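Local coordinates for lipase (Photobacterium sp. M37, PDB 2ORY), which hydrolyses triacylglycerols as a cold-adapted class 3 lipase with an alpha/beta hydrolase fold, at residues I204-P209 with V314-L319; M9-Y14 with M320-D325; T4-M9 with Q227-A232; L235-Y240 with V306-Q311; M15-I20 with G172-G177. All coordinates share one frame; numbering follows the deposited sequence.

Contact 1: I204-P209 with V314-L319; sequences IPFAGP and VGYPEL
Y316 reaches from the helical segment 314-319 to F206 and A207, at the end of strand 199-206. Its CB points toward the strand but has no close partner in 204-209. CG stands beside the backbone N and anti to the carbonyl carbon (chi1 -64°), which sends the ring out across the gap. One flank of that ring passes F206. CD2 of Y316 lies 4.0 Å from CD2 of F206, and it comes to the rim of the phenyl ring, near its plane. The two side chains run past each other in opposite directions. Further out the ring reaches A207, which it meets obliquely. CE2 of Y316 is 3.9 Å from A207 N, and CE1 of Y316 is 3.5 Å from A207 CB. At the end of the ring the fit is tight. CZ of Y316 lies 3.3 Å from A207 CB, and OH of Y316 comes to 3.1 Å from the same methyl. A207 has a left-handed helical backbone (phi 43°, psi 37°), where the chain turns off the strand. The phenol oxygen is buried, and its hydrogen bonds go elsewhere, to D236 OD2 and to N233 N. D236 probably is the acid of a Ser-His-Asp triad, so Y316 would be a second-shell residue that holds this carboxylate. The contact thus joins helix 304-319 to the outermost strand of the main sheet. Helix 5-15 covers F206 through L10 and S13, and the neighbouring strand 166-173 presents H173 to both F206 and A207.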
# COMPACT_ATOMS: atom_id res chain seq x y z
N ILE A 204 3.56 0.02 -8.31
CA ILE A 204 4.10 -1.21 -7.76
C ILE A 204 3.59 -1.32 -6.33
O ILE A 204 4.23 -0.87 -5.38
CB ILE A 204 5.66 -1.23 -7.79
CG1 ILE A 204 6.14 -1.18 -9.23
CG2 ILE A 204 6.19 -2.54 -7.18
CD1 ILE A 204 7.66 -1.23 -9.39
N PRO A 205 2.40 -1.91 -6.15
CA PRO A 205 1.79 -2.08 -4.83
C PRO A 205 2.15 -3.40 -4.18
O PRO A 205 2.02 -4.45 -4.81
CB PRO A 205 0.30 -2.00 -5.14
CG PRO A 205 0.23 -2.73 -6.46
CD PRO A 205 1.45 -2.25 -7.23
N PHE A 206 2.60 -3.35 -2.93
CA PHE A 206 2.98 -4.54 -2.18
C PHE A 206 1.94 -4.96 -1.15
O PHE A 206 1.26 -4.12 -0.57
CB PHE A 206 4.29 -4.32 -1.40
CG PHE A 206 5.49 -3.98 -2.26
CD1 PHE A 206 5.69 -2.67 -2.71
CD2 PHE A 206 6.39 -4.97 -2.63
CE1 PHE A 206 6.78 -2.36 -3.53
CE2 PHE A 206 7.48 -4.66 -3.45
CZ PHE A 206 7.67 -3.35 -3.90
N ALA A 207 1.81 -6.27 -0.96
CA ALA A 207 0.97 -6.83 0.09
C ALA A 207 -0.41 -6.22 0.31
O ALA A 207 -0.88 -6.12 1.45
CB ALA A 207 1.76 -6.75 1.39
N GLY A 208 -1.06 -5.83 -0.77
CA GLY A 208 -2.35 -5.20 -0.61
C GLY A 208 -3.56 -6.09 -0.73
O GLY A 208 -3.56 -7.08 -1.48
N PRO A 209 -4.62 -5.79 0.04
CA PRO A 209 -5.84 -6.59 -0.03
C PRO A 209 -6.61 -6.05 -1.25
O PRO A 209 -6.18 -5.07 -1.86
CB PRO A 209 -6.54 -6.27 1.27
CG PRO A 209 -6.18 -4.80 1.50
CD PRO A 209 -4.70 -4.77 1.11
N VAL A 314 8.06 -8.49 7.59
CA VAL A 314 9.43 -8.92 7.36
C VAL A 314 9.58 -9.67 6.05
O VAL A 314 10.61 -9.58 5.38
CB VAL A 314 9.92 -9.81 8.53
CG1 VAL A 314 11.40 -10.10 8.37
CG2 VAL A 314 9.69 -9.13 9.84
N GLY A 315 8.54 -10.39 5.67
CA GLY A 315 8.54 -11.20 4.46
C GLY A 315 9.06 -10.57 3.18
O GLY A 315 9.92 -11.14 2.50
N TYR A 316 8.53 -9.39 2.85
CA TYR A 316 8.93 -8.72 1.63
C TYR A 316 10.41 -8.37 1.51
O TYR A 316 11.06 -8.78 0.55
CB TYR A 316 8.03 -7.49 1.40
CG TYR A 316 6.58 -7.91 1.20
CD1 TYR A 316 5.79 -8.28 2.28
CD2 TYR A 316 6.07 -8.10 -0.08
CE1 TYR A 316 4.50 -8.85 2.10
CE2 TYR A 316 4.79 -8.66 -0.28
CZ TYR A 316 4.01 -9.03 0.82
OH TYR A 316 2.77 -9.61 0.62
N PRO A 317 10.97 -7.63 2.48
CA PRO A 317 12.40 -7.31 2.37
C PRO A 317 13.26 -8.56 2.42
O PRO A 317 14.37 -8.59 1.90
CB PRO A 317 12.65 -6.39 3.57
CG PRO A 317 11.58 -6.78 4.54
CD PRO A 317 10.38 -7.01 3.68
N GLU A 318 12.73 -9.62 3.02
CA GLU A 318 13.48 -10.86 3.11
C GLU A 318 13.49 -11.64 1.80
O GLU A 318 14.54 -12.06 1.32
CB GLU A 318 12.93 -11.72 4.25
CG GLU A 318 13.53 -13.09 4.33
CD GLU A 318 13.49 -13.66 5.73
OE1 GLU A 318 14.43 -13.38 6.51
OE2 GLU A 318 12.52 -14.38 6.07
N LEU A 319 12.32 -11.83 1.22
CA LEU A 319 12.20 -12.57 -0.03
C LEU A 319 12.75 -11.80 -1.23
O LEU A 319 12.90 -12.34 -2.32
CB LEU A 319 10.73 -12.93 -0.28
CG LEU A 319 10.06 -13.83 0.77
CD1 LEU A 319 8.58 -13.96 0.45
CD2 LEU A 319 10.73 -15.21 0.78

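Contact 2: M9-Y14 with M320-D325; sequences MLAFSY and MGMMDD
M9 O is gripped twice, just ahead of the two residues, L10 and A11, that meet M320 and M322. S13 N gives it the helical bond at 2.8 Å. S13 OG donates to the same M9 O at 3.0 Å, tilted 32° from the carbonyl plane and on the opposite face from S13 N. The hydroxyl is thereby folded back on its own helix, and it also bonds T171 OG1 of the sheet. On another side of the helix the contact is purely apolar. L10 and M320 meet tip to tip: M320 CE lies 4.0 Å from L10 CD1 and equally near CD2. The sulfur, M320 SD, is also 4.0 Å from L10 CD2. M322 instead slides past L10 in the opposite direction, with M322 CG 4.0 Å from L10 CD2. Bends at chi2 and chi3 (-75° and -87°) fold the end of M322 round, so that its CE comes 4.3 Å from A11 CB. Both methionines sit in the loop that leaves helix 304-319 through a Schellman motif, with G321 as the C-prime residue. M320 O is tied to helix 5-15 by Q7 NE2, and F206 packs on both L10 and M320. No hydrogen bond joins 9-14 to 320-325. Between these two segments cohesion comes from dispersion between methyl, methylene and thioether groups, which sets few demands on direction.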
# COMPACT_ATOMS: atom_id res chain seq x y z
N MET A 9 11.18 0.69 -5.04
CA MET A 9 9.86 1.06 -4.54
C MET A 9 9.55 0.40 -3.18
O MET A 9 8.76 0.92 -2.39
CB MET A 9 8.79 0.67 -5.57
CG MET A 9 8.91 1.39 -6.92
SD MET A 9 9.09 3.19 -6.85
CE MET A 9 7.52 3.66 -6.53
N LEU A 10 10.15 -0.76 -2.91
CA LEU A 10 9.94 -1.44 -1.62
C LEU A 10 10.56 -0.54 -0.56
O LEU A 10 10.02 -0.38 0.53
CB LEU A 10 10.65 -2.79 -1.59
CG LEU A 10 10.48 -3.54 -0.26
CD1 LEU A 10 9.01 -3.96 -0.13
CD2 LEU A 10 11.39 -4.76 -0.19
N ALA A 11 11.71 0.04 -0.90
CA ALA A 11 12.43 0.94 -0.01
C ALA A 11 11.60 2.19 0.30
O ALA A 11 11.58 2.67 1.43
CB ALA A 11 13.77 1.34 -0.64
N PHE A 12 10.93 2.73 -0.71
CA PHE A 12 10.11 3.92 -0.50
C PHE A 12 8.86 3.56 0.27
O PHE A 12 8.39 4.34 1.10
CB PHE A 12 9.71 4.54 -1.84
CG PHE A 12 10.82 5.30 -2.51
CD1 PHE A 12 11.29 4.91 -3.76
CD2 PHE A 12 11.37 6.43 -1.90
CE1 PHE A 12 12.29 5.64 -4.40
CE2 PHE A 12 12.37 7.16 -2.52
CZ PHE A 12 12.83 6.76 -3.78
N SER A 13 8.32 2.38 0.00
CA SER A 13 7.11 1.94 0.69
C SER A 13 7.41 1.77 2.17
O SER A 13 6.58 2.13 3.01
CB SER A 13 6.60 0.62 0.11
OG SER A 13 5.98 0.82 -1.15
N TYR A 14 8.59 1.25 2.49
CA TYR A 14 8.95 1.03 3.89
C TYR A 14 9.40 2.28 4.63
O TYR A 14 9.19 2.40 5.84
CB TYR A 14 9.99 -0.09 4.02
CG TYR A 14 9.33 -1.46 4.10
CD1 TYR A 14 8.49 -1.90 3.08
CD2 TYR A 14 9.52 -2.29 5.21
CE1 TYR A 14 7.83 -3.13 3.15
CE2 TYR A 14 8.87 -3.55 5.30
CZ TYR A 14 8.02 -3.95 4.26
OH TYR A 14 7.36 -5.17 4.31
N MET A 320 13.04 -10.52 -1.03
CA MET A 320 13.53 -9.67 -2.11
C MET A 320 14.97 -9.25 -1.89
O MET A 320 15.44 -8.30 -2.50
CB MET A 320 12.63 -8.43 -2.25
CG MET A 320 11.27 -8.70 -2.90
SD MET A 320 10.23 -7.21 -3.18
CE MET A 320 9.02 -7.48 -1.94
N GLY A 321 15.67 -9.98 -1.02
CA GLY A 321 17.06 -9.68 -0.73
C GLY A 321 17.33 -8.26 -0.28
O GLY A 321 18.33 -7.66 -0.68
N MET A 322 16.48 -7.74 0.59
CA MET A 322 16.65 -6.37 1.04
C MET A 322 16.87 -6.25 2.56
O MET A 322 16.91 -5.14 3.11
CB MET A 322 15.43 -5.55 0.62
CG MET A 322 15.31 -5.30 -0.88
SD MET A 322 16.47 -4.06 -1.44
CE MET A 322 15.54 -2.58 -1.15
N MET A 323 17.02 -7.39 3.21
CA MET A 323 17.22 -7.42 4.66
C MET A 323 18.33 -6.49 5.13
O MET A 323 18.17 -5.77 6.11
CB MET A 323 17.51 -8.86 5.12
CG MET A 323 16.29 -9.77 5.10
SD MET A 323 14.96 -9.08 6.11
CE MET A 323 15.20 -9.93 7.67
N ASP A 324 19.45 -6.47 4.42
CA ASP A 324 20.55 -5.61 4.82
C ASP A 324 20.38 -4.21 4.28
O ASP A 324 21.19 -3.33 4.58
CB ASP A 324 21.87 -6.20 4.34
CG ASP A 324 22.15 -7.55 4.96
OD1 ASP A 324 22.90 -8.34 4.34
OD2 ASP A 324 21.64 -7.82 6.07
N ASP A 325 19.33 -4.00 3.49
CA ASP A 325 19.07 -2.71 2.87
C ASP A 325 17.99 -1.84 3.51
O ASP A 325 18.03 -0.61 3.38
CB ASP A 325 18.75 -2.92 1.40
CG ASP A 325 19.93 -3.45 0.62
OD1 ASP A 325 20.92 -2.69 0.47
OD2 ASP A 325 19.89 -4.63 0.18

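Contact 3: T4-M9 with Q227-A232; sequences TKEQLM and QCTRIA
E6 and I231 meet through two side chains that leave their backbones in the same way. In E6, CG stands beside the backbone N and anti to the carbonyl carbon (chi1 -61°). In I231, CG1 takes the same place, and the chain then runs straight on to CD1. The second torsion of E6 is bent (chi2 100°), which turns its carboxylate back toward the N-terminal end of the helix. CB and CG of E6 are left facing the isoleucine. I231 CD1 lies 3.8 Å from E6 CB and 3.8 Å from E6 CG, and the two side chains cross at about a right angle. T229 adds a looser touch, with its CG2 4.3 Å from E6 CG; both of these residues are partly exposed. No hydrogen bond passes between the segments. E6 lies in the first turn of helix 5-15, and this turn is closed by a capping box. T4 is the N-cap: its OG1 accepts from Q7 N at 3.2 Å. In return T4 N donates to Q7 OE1 at 2.7 Å, nearly straight (172°), on a lone pair in the carbonyl plane. These two bonds close the N-terminal end of the helix. Residues 228-232 are extended and run parallel to strand 199-206 of the alpha/beta hydrolase sheet. T229 bonds T203 through the backbone, and I231 bonds both P205 and A207. I231 is buried, and its side chain also packs on F206 and M320.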
# COMPACT_ATOMS: atom_id res chain seq x y z
N THR A 4 16.76 -3.29 -8.40
CA THR A 4 15.72 -3.23 -9.42
C THR A 4 14.69 -2.15 -9.03
O THR A 4 14.71 -1.62 -7.91
CB THR A 4 14.98 -4.57 -9.54
OG1 THR A 4 14.22 -4.79 -8.34
CG2 THR A 4 15.97 -5.72 -9.74
N LYS A 5 13.80 -1.83 -9.96
CA LYS A 5 12.77 -0.84 -9.74
C LYS A 5 11.89 -1.29 -8.57
O LYS A 5 11.56 -0.51 -7.69
CB LYS A 5 11.92 -0.66 -11.00
CG LYS A 5 10.83 0.41 -10.92
CD LYS A 5 10.05 0.47 -12.23
CE LYS A 5 8.88 1.43 -12.16
NZ LYS A 5 9.37 2.79 -11.91
N GLU A 6 11.54 -2.57 -8.57
CA GLU A 6 10.70 -3.14 -7.52
C GLU A 6 11.34 -3.02 -6.15
O GLU A 6 10.66 -2.69 -5.17
CB GLU A 6 10.38 -4.60 -7.83
CG GLU A 6 9.64 -4.75 -9.12
CD GLU A 6 10.52 -5.18 -10.27
OE1 GLU A 6 11.55 -4.51 -10.56
OE2 GLU A 6 10.16 -6.20 -10.89
N GLN A 7 12.63 -3.29 -6.07
CA GLN A 7 13.37 -3.18 -4.82
C GLN A 7 13.42 -1.72 -4.37
O GLN A 7 13.36 -1.42 -3.18
CB GLN A 7 14.80 -3.71 -5.00
CG GLN A 7 14.87 -5.17 -5.37
CD GLN A 7 16.30 -5.62 -5.59
OE1 GLN A 7 16.97 -5.16 -6.51
NE2 GLN A 7 16.78 -6.49 -4.72
N LEU A 8 13.53 -0.82 -5.33
CA LEU A 8 13.59 0.59 -4.99
C LEU A 8 12.29 1.04 -4.39
O LEU A 8 12.28 1.69 -3.36
CB LEU A 8 13.91 1.43 -6.22
CG LEU A 8 14.02 2.93 -5.97
CD1 LEU A 8 15.16 3.21 -5.00
CD2 LEU A 8 14.28 3.63 -7.29
N MET A 9 11.18 0.69 -5.04
CA MET A 9 9.86 1.06 -4.54
C MET A 9 9.55 0.40 -3.18
O MET A 9 8.76 0.92 -2.39
CB MET A 9 8.79 0.67 -5.57
CG MET A 9 8.91 1.39 -6.92
SD MET A 9 9.09 3.19 -6.85
CE MET A 9 7.52 3.66 -6.53
N GLN A 227 2.12 -1.70 -16.70
CA GLN A 227 2.53 -0.62 -15.82
C GLN A 227 2.21 -0.88 -14.35
O GLN A 227 2.44 -0.01 -13.50
CB GLN A 227 1.91 0.69 -16.29
CG GLN A 227 2.39 1.08 -17.67
CD GLN A 227 3.87 1.39 -17.69
OE1 GLN A 227 4.30 2.47 -17.27
NE2 GLN A 227 4.67 0.44 -18.18
N CYS A 228 1.67 -2.05 -14.05
CA CYS A 228 1.43 -2.43 -12.65
C CYS A 228 2.09 -3.77 -12.34
O CYS A 228 1.86 -4.78 -13.03
CB CYS A 228 -0.07 -2.54 -12.30
SG CYS A 228 -0.38 -3.25 -10.60
N THR A 229 2.92 -3.77 -11.31
CA THR A 229 3.57 -4.99 -10.85
C THR A 229 3.09 -5.23 -9.43
O THR A 229 3.53 -4.57 -8.50
CB THR A 229 5.11 -4.85 -10.86
OG1 THR A 229 5.56 -4.61 -12.20
CG2 THR A 229 5.78 -6.13 -10.31
N ARG A 230 2.17 -6.17 -9.26
CA ARG A 230 1.59 -6.49 -7.95
C ARG A 230 2.46 -7.52 -7.24
O ARG A 230 2.57 -8.66 -7.68
CB ARG A 230 0.18 -7.05 -8.13
CG ARG A 230 -0.87 -6.48 -7.20
CD ARG A 230 -1.49 -7.54 -6.34
NE ARG A 230 -1.99 -8.68 -7.09
CZ ARG A 230 -2.28 -9.86 -6.54
NH1 ARG A 230 -2.11 -10.03 -5.23
NH2 ARG A 230 -2.71 -10.86 -7.29
N ILE A 231 3.07 -7.12 -6.14
CA ILE A 231 3.96 -8.02 -5.41
C ILE A 231 3.34 -8.50 -4.10
O ILE A 231 3.07 -7.71 -3.20
CB ILE A 231 5.34 -7.33 -5.18
CG1 ILE A 231 5.95 -6.98 -6.55
CG2 ILE A 231 6.27 -8.25 -4.39
CD1 ILE A 231 7.31 -6.31 -6.51
N ALA A 232 3.09 -9.81 -4.04
CA ALA A 232 2.51 -10.45 -2.85
C ALA A 232 3.29 -11.69 -2.45
O ALA A 232 3.71 -12.48 -3.30
CB ALA A 232 1.08 -10.84 -3.10

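Contact 4: L235-Y240 with V306-Q311; sequences LDIVPY and VQAAYQ
D236 and Q311 bring their CA atoms to 5.1 Å, where the 235-240 loop passes helix 304-319. The loop opens with an Asx turn, in which V238 N donates to D236 OD1 at 3.2 Å from above the carboxylate plane, and then forms a 3-10 turn. In this alpha/beta hydrolase, D236 is probably the triad acid: its OD2 bonds H312 ND1, besides Y316. The L235 side chain runs alongside that of Q311, in the same direction. L235 CB is 3.7 Å from Q311 OE1, and L235 O is 3.6 Å from Q311 CB. The rotation of the Q311 amide is fixed from both ends. Its NE2 donates to Q307 OE1 at 3.0 Å, almost straight (168°) and in the plane of both amides, while N233 ND2 bonds its OE1. I237 carries CG1 between its backbone N and carbonyl carbon (chi1 62°), and its CD1 tip lies 3.7 Å from A308 CB. One water spans the polar part of the gap. It accepts from I237 N, donates to D236 OD1 at 2.7 Å, and gives its other proton to A308 O at 2.6 Å.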
# COMPACT_ATOMS: atom_id res chain seq x y z
N LEU A 235 2.67 -16.43 1.57
CA LEU A 235 2.25 -16.75 2.93
C LEU A 235 1.74 -15.55 3.71
O LEU A 235 1.45 -15.65 4.90
CB LEU A 235 3.38 -17.44 3.70
CG LEU A 235 3.93 -18.76 3.15
CD1 LEU A 235 5.01 -19.25 4.12
CD2 LEU A 235 2.82 -19.81 3.01
N ASP A 236 1.65 -14.41 3.04
CA ASP A 236 1.13 -13.21 3.67
C ASP A 236 -0.39 -13.30 3.54
O ASP A 236 -0.91 -13.38 2.42
CB ASP A 236 1.66 -11.96 2.96
CG ASP A 236 1.08 -10.66 3.51
OD1 ASP A 236 0.42 -10.69 4.57
OD2 ASP A 236 1.31 -9.60 2.89
N ILE A 237 -1.10 -13.29 4.66
CA ILE A 237 -2.57 -13.39 4.62
C ILE A 237 -3.29 -12.15 4.08
O ILE A 237 -4.37 -12.28 3.49
CB ILE A 237 -3.19 -13.72 6.01
CG1 ILE A 237 -2.86 -12.61 7.00
CG2 ILE A 237 -2.68 -15.06 6.54
CD1 ILE A 237 -3.44 -12.82 8.37
N VAL A 238 -2.72 -10.97 4.24
CA VAL A 238 -3.39 -9.73 3.79
C VAL A 238 -3.96 -9.72 2.38
O VAL A 238 -5.13 -9.38 2.18
CB VAL A 238 -2.47 -8.55 3.99
CG1 VAL A 238 -3.08 -7.27 3.40
CG2 VAL A 238 -2.22 -8.39 5.47
N PRO A 239 -3.14 -10.08 1.37
CA PRO A 239 -3.64 -10.09 -0.00
C PRO A 239 -4.77 -11.09 -0.18
O PRO A 239 -5.44 -11.07 -1.21
CB PRO A 239 -2.42 -10.51 -0.81
CG PRO A 239 -1.32 -9.94 -0.04
CD PRO A 239 -1.69 -10.29 1.38
N TYR A 240 -4.98 -11.97 0.80
CA TYR A 240 -6.04 -12.98 0.69
C TYR A 240 -7.46 -12.48 0.96
O TYR A 240 -8.42 -13.26 0.89
CB TYR A 240 -5.78 -14.18 1.62
CG TYR A 240 -4.72 -15.15 1.14
CD1 TYR A 240 -3.36 -14.81 1.18
CD2 TYR A 240 -5.07 -16.42 0.66
CE1 TYR A 240 -2.38 -15.70 0.77
CE2 TYR A 240 -4.07 -17.33 0.25
CZ TYR A 240 -2.74 -16.96 0.31
OH TYR A 240 -1.74 -17.83 -0.09
N VAL A 306 1.39 -13.81 15.06
CA VAL A 306 2.79 -13.44 15.04
C VAL A 306 3.38 -13.84 13.68
O VAL A 306 4.09 -13.05 13.03
CB VAL A 306 3.56 -14.13 16.22
CG1 VAL A 306 5.02 -13.70 16.23
CG2 VAL A 306 2.91 -13.77 17.57
N GLN A 307 3.08 -15.05 13.23
CA GLN A 307 3.55 -15.56 11.94
C GLN A 307 3.01 -14.65 10.82
O GLN A 307 3.70 -14.38 9.83
CB GLN A 307 3.01 -16.98 11.73
CG GLN A 307 3.41 -17.63 10.42
CD GLN A 307 4.86 -18.07 10.42
OE1 GLN A 307 5.61 -17.77 9.50
NE2 GLN A 307 5.26 -18.80 11.46
N ALA A 308 1.78 -14.20 10.98
CA ALA A 308 1.13 -13.35 10.00
C ALA A 308 1.79 -11.97 9.92
O ALA A 308 1.94 -11.41 8.83
CB ALA A 308 -0.36 -13.21 10.34
N ALA A 309 2.17 -11.43 11.07
CA ALA A 309 2.83 -10.13 11.09
C ALA A 309 4.21 -10.22 10.48
O ALA A 309 4.71 -9.28 9.86
CB ALA A 309 2.93 -9.59 12.54
N TYR A 310 4.85 -11.37 10.67
CA TYR A 310 6.21 -11.56 10.15
C TYR A 310 6.17 -11.62 8.64
O TYR A 310 6.93 -10.94 7.97
CB TYR A 310 6.80 -12.86 10.70
CG TYR A 310 8.19 -13.17 10.16
CD1 TYR A 310 9.32 -12.63 10.76
CD2 TYR A 310 8.36 -13.96 9.03
CE1 TYR A 310 10.60 -12.87 10.26
CE2 TYR A 310 9.65 -14.22 8.50
CZ TYR A 310 10.76 -13.67 9.13
OH TYR A 310 12.03 -13.90 8.65
N GLN A 311 5.27 -12.45 8.12
CA GLN A 311 5.14 -12.62 6.69
C GLN A 311 4.75 -11.33 5.98
O GLN A 311 5.21 -11.08 4.86
CB GLN A 311 4.13 -13.72 6.37
CG GLN A 311 4.50 -15.12 6.85
CD GLN A 311 5.74 -15.68 6.17
OE1 GLN A 311 6.06 -15.32 5.04
NE2 GLN A 311 6.45 -16.58 6.87
O HOH W 1 0.53 -12.21 6.80

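Contact 5: M15-I20 with G172-G177; sequences MSYYGI and GHSKGG
Y17 and H173 make the tight part of this contact. Y17 OH and H173 ND1 are hydrogen-bonded at 2.9 Å, and the geometry fits a proton on either partner. The phenol oxygen lies at the edge of the imidazole, in its plane. The rings stand nearly square to each other (85°) and meet at their edges, so neither covers the other's face. Y17 CE1 follows the oxygen in, to 3.4 Å from H173 ND1. S174 CB closes in as well, 3.3 Å from Y17 OH. On its other side the phenol oxygen meets a water, and the fit there is looser. This water lies 2.9 Å from Y17 OH; a bond to it from G176 N is weak and doubtful. Segment 172-177 carries the GxSxG pattern of a nucleophile elbow, consistent with S174 as the nucleophile: its OG bonds H312 NE2, and its backbone is strained (phi 65°, psi -131°). H173 is held from its far end too, since NE2 bonds H312 O. The elbow joins strand 166-173 to helix 175-189. Y17 comes to it from two overlapping beta turns, M15-Y18 and Y17-I20, where the chain leaves helix 5-15. Y17 also packs on R90 of strand 84-90 and on P94, and W100 of helix 97-102 packs on S174.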
# COMPACT_ATOMS: atom_id res chain seq x y z
N MET A 15 10.00 3.21 3.91
CA MET A 15 10.43 4.47 4.51
C MET A 15 9.18 5.24 4.95
O MET A 15 9.25 6.09 5.84
CB MET A 15 11.22 5.30 3.49
CG MET A 15 11.89 6.55 4.07
SD MET A 15 12.87 7.46 2.84
CE MET A 15 11.62 8.38 2.03
N SER A 16 8.05 4.92 4.33
CA SER A 16 6.76 5.54 4.65
C SER A 16 6.35 5.26 6.08
O SER A 16 5.62 6.05 6.69
CB SER A 16 5.67 4.97 3.75
OG SER A 16 6.04 5.09 2.39
N TYR A 17 6.82 4.14 6.61
CA TYR A 17 6.47 3.73 7.96
C TYR A 17 7.18 4.42 9.13
O TYR A 17 6.87 4.13 10.29
CB TYR A 17 6.62 2.20 8.07
CG TYR A 17 5.51 1.45 7.36
CD1 TYR A 17 5.78 0.49 6.39
CD2 TYR A 17 4.17 1.72 7.65
CE1 TYR A 17 4.76 -0.18 5.73
CE2 TYR A 17 3.13 1.05 7.00
CZ TYR A 17 3.44 0.10 6.04
OH TYR A 17 2.42 -0.57 5.40
N TYR A 18 8.12 5.32 8.86
CA TYR A 18 8.80 5.98 9.95
C TYR A 18 7.77 6.67 10.82
O TYR A 18 6.85 7.31 10.30
CB TYR A 18 9.80 7.00 9.44
CG TYR A 18 11.20 6.44 9.28
CD1 TYR A 18 11.85 6.48 8.06
CD2 TYR A 18 11.86 5.88 10.37
CE1 TYR A 18 13.14 5.99 7.92
CE2 TYR A 18 13.15 5.38 10.24
CZ TYR A 18 13.78 5.45 9.01
OH TYR A 18 15.07 4.98 8.87
N GLY A 19 7.90 6.53 12.13
CA GLY A 19 6.96 7.15 13.03
C GLY A 19 5.59 6.49 13.09
O GLY A 19 4.58 7.14 13.39
N ILE A 20 5.54 5.18 12.83
CA ILE A 20 4.27 4.47 12.87
C ILE A 20 3.73 4.33 14.29
O ILE A 20 2.52 4.23 14.50
CB ILE A 20 4.39 3.07 12.19
CG1 ILE A 20 3.53 3.02 10.94
CG2 ILE A 20 3.96 1.97 13.14
CD1 ILE A 20 2.10 3.35 11.17
N GLY A 172 3.25 1.56 -2.48
CA GLY A 172 2.78 1.50 -1.11
C GLY A 172 2.67 0.06 -0.67
O GLY A 172 2.55 -0.84 -1.51
N HIS A 173 2.72 -0.16 0.64
CA HIS A 173 2.65 -1.48 1.27
C HIS A 173 1.42 -1.62 2.18
O HIS A 173 0.99 -0.65 2.79
CB HIS A 173 3.94 -1.72 2.08
CG HIS A 173 3.94 -2.96 2.91
ND1 HIS A 173 3.49 -2.99 4.22
CD2 HIS A 173 4.34 -4.22 2.63
CE1 HIS A 173 3.61 -4.21 4.70
NE2 HIS A 173 4.12 -4.98 3.75
N SER A 174 0.87 -2.83 2.28
CA SER A 174 -0.28 -3.09 3.14
C SER A 174 -1.50 -2.31 2.63
O SER A 174 -1.83 -2.39 1.45
CB SER A 174 0.07 -2.69 4.59
OG SER A 174 -0.88 -3.16 5.53
N LYS A 175 -2.19 -1.58 3.51
CA LYS A 175 -3.30 -0.77 3.03
C LYS A 175 -2.77 0.14 1.90
O LYS A 175 -3.49 0.47 0.95
CB LYS A 175 -3.85 0.10 4.16
CG LYS A 175 -4.92 -0.55 5.01
CD LYS A 175 -5.49 0.46 6.00
CE LYS A 175 -6.75 -0.06 6.66
NZ LYS A 175 -7.30 0.89 7.67
N GLY A 176 -1.50 0.52 2.02
CA GLY A 176 -0.86 1.37 1.03
C GLY A 176 -0.74 0.70 -0.33
O GLY A 176 -0.59 1.37 -1.36
N GLY A 177 -0.80 -0.63 -0.34
CA GLY A 177 -0.73 -1.35 -1.59
C GLY A 177 -2.05 -1.21 -2.33
O GLY A 177 -2.10 -1.00 -3.54
O HOH W 2 -0.15 0.80 5.08

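In the fold
The five contacts have centres 9 to 19 Å apart; contacts 1, 4 and 5 lie at the probable active site, contacts 2 and 3 beside it. Contacts 1 and 5 share the main sheet through neighbouring strands 199-206 and 166-173. Contacts 2 and 3 use helix 5-15 and share M9, and contacts 1 and 4 use helix 304-319. Along the chain, contact 2 closes the longest loop, which encloses contacts 1, 4 and 5; contact 3 crosses contacts 1 and 2. The N-terminal helix and helix 304-319 with its following loop are brought together beside the sheet. Contact 5 supplies the probable nucleophile and contact 4 the probable acid, their centres about 15 Å apart; contact 1 touches both.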